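Local coordinates for protein citrinin polyketide synthase (Monascus purpureus, PDB 5MPT) that builds the keto-aldehyde precursor of the mycotoxin citrinin as a non-reducing polyketide synthase, this chain being its C-methyltransferase domain, at residues L51-I56 and A99-I104; L63-R68 and Q74-V79. All coordinates share one frame; numbering follows the deposited sequence.

Contact 1 of 2, residues L51-I56 and A99-I104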
loop_
_atom_site.group_PDB
_atom_site.type_symbol
_atom_site.label_atom_id
_atom_site.label_comp_id
_atom_site.label_asym_id
_atom_site.label_seq_id
_atom_site.Cartn_x
_atom_site.Cartn_y
_atom_site.Cartn_z
ATOM N N LEU A 51 -5.098 -18.987 4.743
ATOM C CA LEU A 51 -5.075 -18.629 6.154
ATOM C C LEU A 51 -6.177 -17.623 6.481
ATOM O O LEU A 51 -6.848 -17.742 7.511
ATOM C CB LEU A 51 -3.696 -18.083 6.513
ATOM C CG LEU A 51 -3.398 -17.557 7.916
ATOM C CD1 LEU A 51 -3.599 -18.678 8.952
ATOM C CD2 LEU A 51 -1.983 -16.989 7.969
ATOM N N CYS A 52 -6.398 -16.631 5.615
ATOM C CA CYS A 52 -7.494 -15.697 5.857
ATOM C C CYS A 52 -8.832 -16.426 5.921
ATOM O O CYS A 52 -9.667 -16.178 6.816
ATOM C CB CYS A 52 -7.561 -14.636 4.769
ATOM S SG CYS A 52 -6.155 -13.506 4.623
ATOM N N VAL A 53 -9.075 -17.288 4.938
ATOM C CA VAL A 53 -10.338 -18.010 4.882
ATOM C C VAL A 53 -10.519 -18.839 6.139
ATOM O O VAL A 53 -11.597 -18.855 6.725
ATOM C CB VAL A 53 -10.398 -18.868 3.607
ATOM C CG1 VAL A 53 -11.593 -19.842 3.664
ATOM C CG2 VAL A 53 -10.470 -17.944 2.381
ATOM N N ALA A 54 -9.466 -19.530 6.581
ATOM C CA ALA A 54 -9.572 -20.332 7.798
ATOM C C ALA A 54 -9.904 -19.463 8.997
ATOM O O ALA A 54 -10.732 -19.835 9.838
ATOM C CB ALA A 54 -8.273 -21.092 8.048
ATOM N N HIS A 55 -9.283 -18.293 9.088
ATOM C CA HIS A 55 -9.608 -17.366 10.165
ATOM C C HIS A 55 -11.057 -16.908 10.085
ATOM O O HIS A 55 -11.730 -16.753 11.109
ATOM C CB HIS A 55 -8.704 -16.150 10.103
ATOM C CG HIS A 55 -7.349 -16.336 10.691
ATOM N ND1 HIS A 55 -7.136 -16.712 11.994
ATOM C CD2 HIS A 55 -6.121 -16.144 10.153
ATOM C CE1 HIS A 55 -5.841 -16.741 12.242
ATOM N NE2 HIS A 55 -5.201 -16.394 11.137
ATOM N N ILE A 56 -11.563 -16.713 8.874
ATOM C CA ILE A 56 -12.948 -16.291 8.702
ATOM C C ILE A 56 -13.893 -17.389 9.160
ATOM O O ILE A 56 -14.855 -17.143 9.898
ATOM C CB ILE A 56 -13.199 -15.908 7.231
ATOM C CG1 ILE A 56 -12.460 -14.634 6.884
ATOM C CG2 ILE A 56 -14.695 -15.741 6.982
ATOM C CD1 ILE A 56 -12.233 -14.464 5.426
ATOM N N ALA A 99 -13.499 -19.041 -2.327
ATOM C CA ALA A 99 -12.933 -20.262 -1.780
ATOM C C ALA A 99 -13.878 -21.441 -1.930
ATOM O O ALA A 99 -13.527 -22.554 -1.525
ATOM C CB ALA A 99 -12.591 -20.065 -0.302
ATOM N N ARG A 100 -15.068 -21.202 -2.485
ATOM C CA ARG A 100 -16.043 -22.241 -2.801
ATOM C C ARG A 100 -16.596 -22.916 -1.548
ATOM O O ARG A 100 -17.028 -24.067 -1.598
ATOM C CB ARG A 100 -15.453 -23.274 -3.763
ATOM C CG ARG A 100 -14.984 -22.666 -5.093
ATOM C CD ARG A 100 -16.069 -21.827 -5.789
ATOM N NE ARG A 100 -17.319 -22.564 -6.010
ATOM C CZ ARG A 100 -18.515 -22.240 -5.515
ATOM N NH1 ARG A 100 -18.682 -21.165 -4.749
ATOM N NH2 ARG A 100 -19.569 -22.997 -5.800
ATOM N N LEU A 101 -16.619 -22.201 -0.423
ATOM C CA LEU A 101 -17.280 -22.722 0.763
ATOM C C LEU A 101 -18.745 -22.349 0.803
ATOM O O LEU A 101 -19.549 -23.082 1.395
ATOM C CB LEU A 101 -16.600 -22.206 2.033
ATOM C CG LEU A 101 -15.153 -22.654 2.205
ATOM C CD1 LEU A 101 -14.554 -21.948 3.408
ATOM C CD2 LEU A 101 -15.082 -24.184 2.369
ATOM N N ILE A 102 -19.108 -21.211 0.210
ATOM C CA ILE A 102 -20.496 -20.785 0.140
ATOM C C ILE A 102 -20.831 -20.438 -1.301
ATOM O O ILE A 102 -19.953 -20.167 -2.125
ATOM C CB ILE A 102 -20.809 -19.578 1.057
ATOM C CG1 ILE A 102 -19.984 -18.338 0.637
ATOM C CG2 ILE A 102 -20.581 -19.957 2.516
ATOM C CD1 ILE A 102 -20.332 -17.077 1.410
ATOM N N ASP A 103 -22.127 -20.485 -1.592
ATOM C CA ASP A 103 -22.721 -19.865 -2.761
ATOM C C ASP A 103 -23.602 -18.726 -2.277
ATOM O O ASP A 103 -24.334 -18.864 -1.287
ATOM C CB ASP A 103 -23.553 -20.860 -3.580
ATOM C CG ASP A 103 -22.714 -21.999 -4.158
ATOM O OD1 ASP A 103 -21.719 -21.728 -4.890
ATOM O OD2 ASP A 103 -23.059 -23.170 -3.876
ATOM N N ILE A 104 -23.505 -17.597 -2.960
ATOM C CA ILE A 104 -24.305 -16.423 -2.653
ATOM C C ILE A 104 -25.334 -16.260 -3.759
ATOM O O ILE A 104 -25.030 -16.469 -4.940
ATOM C CB ILE A 104 -23.422 -15.167 -2.512
ATOM C CG1 ILE A 104 -22.434 -15.354 -1.358
ATOM C CG2 ILE A 104 -24.273 -13.938 -2.267
ATOM C CD1 ILE A 104 -21.367 -14.299 -1.274
#
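Val53 lays both of its methyls against the 99-101 turn, and all cross-contact packing runs through this one side chain. CG1 meets Leu101 CD1 tip to tip at 3.6 Å, the closest approach, while CG2 lies 4.0 Å from the CB of Ala99. With CG1 anti to the backbone N (chi1 169°), that methyl is turned toward Leu101, while CG2, beside the backbone N, faces the Ala99 methyl. No hydrogen bond links the segments, and the 98 Å² they bury is a small apolar patch. It sits in the part of the chain assigned to the methyltransferase helix-turn-helix family, where helix 40-62 meets the turn between helix 86-98 and strand 102-105. Arg100, at positive phi (66°), closes helix 86-98 in a Schellman motif. The edge of its guanidinium meets the Asp103 carboxylate: NH2 forms a salt bridge with OD1 at 2.7 Å, using the syn lone pair of that oxygen, which lies close to the guanidinium plane. NH1 adds weak bonds to Asp103 OD1 and Ile102 O and a hydrogen bond to Glu97 O in helix 86-98. On other faces of helix 40-62, Cys52 and Ile56 pack on Phe325, and Ala54 on Met124.

Contact 2 of 2, residues L63-R68 and Q74-V79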
loop_
_atom_site.group_PDB
_atom_site.type_symbol
_atom_site.label_atom_id
_atom_site.label_comp_id
_atom_site.label_asym_id
_atom_site.label_seq_id
_atom_site.Cartn_x
_atom_site.Cartn_y
_atom_site.Cartn_z
ATOM N N LEU A 63 -19.309 -16.786 15.936
ATOM C CA LEU A 63 -20.474 -15.916 15.866
ATOM C C LEU A 63 -21.765 -16.680 15.598
ATOM O O LEU A 63 -22.776 -16.062 15.264
ATOM C CB LEU A 63 -20.248 -14.842 14.790
ATOM C CG LEU A 63 -19.124 -13.876 15.176
ATOM C CD1 LEU A 63 -18.720 -12.982 14.010
ATOM C CD2 LEU A 63 -19.569 -13.011 16.381
ATOM N N GLY A 64 -21.751 -18.005 15.712
ATOM C CA GLY A 64 -22.970 -18.782 15.635
ATOM C C GLY A 64 -23.348 -19.269 14.259
ATOM O O GLY A 64 -24.480 -19.738 14.079
ATOM N N CYS A 65 -22.430 -19.191 13.295
ATOM C CA CYS A 65 -22.630 -19.732 11.955
ATOM C C CYS A 65 -21.899 -21.055 11.840
ATOM O O CYS A 65 -20.655 -21.060 11.761
ATOM C CB CYS A 65 -22.120 -18.770 10.882
ATOM S SG CYS A 65 -22.522 -19.314 9.215
ATOM N N PRO A 66 -22.622 -22.204 11.752
ATOM C CA PRO A 66 -22.022 -23.545 11.773
ATOM C C PRO A 66 -21.455 -23.962 10.425
ATOM O O PRO A 66 -21.708 -25.061 9.931
ATOM C CB PRO A 66 -23.202 -24.429 12.180
ATOM C CG PRO A 66 -24.357 -23.735 11.563
ATOM C CD PRO A 66 -24.096 -22.284 11.739
ATOM N N ILE A 67 -20.680 -23.069 9.819
ATOM C CA ILE A 67 -20.241 -23.281 8.449
ATOM C C ILE A 67 -19.370 -24.527 8.351
ATOM O O ILE A 67 -19.403 -25.236 7.339
ATOM C CB ILE A 67 -19.540 -21.999 7.939
ATOM C CG1 ILE A 67 -19.007 -22.193 6.520
ATOM C CG2 ILE A 67 -18.442 -21.560 8.903
ATOM C CD1 ILE A 67 -18.681 -20.863 5.788
ATOM N N ARG A 68 -18.612 -24.841 9.400
ATOM C CA ARG A 68 -17.710 -25.978 9.325
ATOM C C ARG A 68 -18.478 -27.290 9.229
ATOM O O ARG A 68 -18.014 -28.232 8.588
ATOM C CB ARG A 68 -16.775 -25.991 10.531
ATOM C CG ARG A 68 -15.571 -26.892 10.327
ATOM C CD ARG A 68 -14.779 -27.089 11.598
ATOM N NE ARG A 68 -14.785 -25.903 12.444
ATOM C CZ ARG A 68 -13.975 -24.865 12.292
ATOM N NH1 ARG A 68 -13.080 -24.849 11.305
ATOM N NH2 ARG A 68 -14.066 -23.842 13.131
ATOM N N GLN A 74 -27.237 -26.103 2.733
ATOM C CA GLN A 74 -27.770 -25.507 3.950
ATOM C C GLN A 74 -27.764 -23.985 3.876
ATOM O O GLN A 74 -26.746 -23.361 3.557
ATOM C CB GLN A 74 -26.955 -25.974 5.151
ATOM C CG GLN A 74 -27.536 -25.540 6.475
ATOM C CD GLN A 74 -26.909 -26.270 7.650
ATOM O OE1 GLN A 74 -26.672 -27.476 7.595
ATOM N NE2 GLN A 74 -26.628 -25.536 8.714
ATOM N N ARG A 75 -28.906 -23.382 4.188
ATOM C CA ARG A 75 -28.988 -21.929 4.274
ATOM C C ARG A 75 -28.259 -21.451 5.525
ATOM O O ARG A 75 -28.458 -21.986 6.619
ATOM C CB ARG A 75 -30.447 -21.458 4.292
ATOM C CG ARG A 75 -30.611 -19.986 3.957
ATOM C CD ARG A 75 -32.066 -19.583 3.803
ATOM N NE ARG A 75 -32.185 -18.222 3.274
ATOM C CZ ARG A 75 -32.528 -17.145 3.982
ATOM N NH1 ARG A 75 -32.813 -17.238 5.277
ATOM N NH2 ARG A 75 -32.593 -15.960 3.384
ATOM N N LEU A 76 -27.397 -20.457 5.353
ATOM C CA LEU A 76 -26.620 -19.882 6.439
ATOM C C LEU A 76 -27.109 -18.470 6.705
ATOM O O LEU A 76 -27.304 -17.683 5.770
ATOM C CB LEU A 76 -25.118 -19.849 6.096
ATOM C CG LEU A 76 -24.448 -21.174 5.731
ATOM C CD1 LEU A 76 -22.993 -20.964 5.319
ATOM C CD2 LEU A 76 -24.519 -22.105 6.887
ATOM N N GLU A 77 -27.305 -18.148 7.982
ATOM C CA GLU A 77 -27.665 -16.791 8.348
ATOM C C GLU A 77 -26.435 -15.895 8.345
ATOM O O GLU A 77 -25.308 -16.344 8.576
ATOM C CB GLU A 77 -28.337 -16.772 9.722
ATOM C CG GLU A 77 -29.629 -17.585 9.768
ATOM C CD GLU A 77 -30.661 -17.079 8.771
ATOM O OE1 GLU A 77 -30.964 -15.869 8.809
ATOM O OE2 GLU A 77 -31.150 -17.877 7.940
ATOM N N ARG A 78 -26.653 -14.625 8.031
ATOM C CA ARG A 78 -25.568 -13.662 8.083
ATOM C C ARG A 78 -25.053 -13.555 9.509
ATOM O O ARG A 78 -25.830 -13.570 10.465
ATOM C CB ARG A 78 -26.054 -12.296 7.580
ATOM C CG ARG A 78 -25.000 -11.435 6.965
ATOM C CD ARG A 78 -25.606 -10.322 6.116
ATOM N NE ARG A 78 -24.561 -9.531 5.459
ATOM C CZ ARG A 78 -23.968 -9.854 4.311
ATOM N NH1 ARG A 78 -23.021 -9.065 3.813
ATOM N NH2 ARG A 78 -24.315 -10.957 3.657
ATOM N N VAL A 79 -23.740 -13.417 9.660
ATOM C CA VAL A 79 -23.155 -13.239 10.985
ATOM C C VAL A 79 -23.394 -11.812 11.474
ATOM O O VAL A 79 -23.610 -10.915 10.655
ATOM C CB VAL A 79 -21.660 -13.575 10.987
ATOM C CG1 VAL A 79 -21.480 -15.079 10.731
ATOM C CG2 VAL A 79 -20.919 -12.773 9.972
#
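Cys65 and Val79 make the closest apolar meeting, with Cys65 CB 3.7 Å from Val79 CG1. The same methyl of Val79 lies 4.2 Å from Leu63 CB, so it borders two residues of the opposing segment. Val79 CG1 stands anti to its own carbonyl carbon (chi1 -67°), which directs this branch at the 63-65 turn. The sulfur of Cys65 goes elsewhere: placed anti to the backbone N (chi1 -173°), it lies alongside Leu76, 4.1 Å from CB and equally near CD2. Farther along, Ile67 CD1 and Leu76 CD1 approach to 4.3 Å, a looser pairing. In all, 302 Å² is buried, without a hydrogen bond between the segments.

The segments run roughly antiparallel, their end-to-end directions 155° apart, yet they do not pair as strands. The first leaves helix 40-62 through a Schellman motif, with Gly64 at positive phi and Cys65 N bonded back to Phe60 O, and Pro66 then centres an inverse gamma turn. The second carries the short, weakly bonded strand 75-76, an outer strand of the three-stranded antiparallel sheet in the helix-turn-helix family region, where Gln74 and Leu76 pair by backbone bonds with Arg111 and Ile109.

Mixed polar and apolar packing is slight. Pro66 CG touches Gln74 NE2 at 4.1 Å, the extended glutamine side chain crossing the proline at about a right angle; Gln74 OE1 accepts a hydrogen bond from Ala71 N. Cys65 SG also approaches Glu77 O at 4.1 Å, a van der Waals approach.

Among charged groups, Arg75 NH1 and Glu77 OE2 form a salt bridge of 3.2 Å within the second segment, although the arginine is poorly ordered. Separately, Arg78 NE makes a hydrogen bond with Tyr81 OH.

How the contacts relate
Followed from the N terminus, the chain passes through 51-56 on helix 40-62, leaves that helix into 63-68, and after five residues returns through 74-79, closing the loop of contact 2. It then runs through helix 86-98 to 99-104, where contact 1 closes a loop of 42 residues. Contact 2 is nested within the loop that contact 1 closes. Their centres lie about 12 Å apart and they touch: Ile102 CG2 packs 3.8 Å from Leu76 CD1 and 3.9 Å from Ile67 CD1. Strands 75-76 and 102-105 flank 108-111 in one antiparallel sheet; contact 1 joins helix 40-62 to the turn leading into strand 102-105, contact 2 the exit of that helix to the segment carrying strand 75-76.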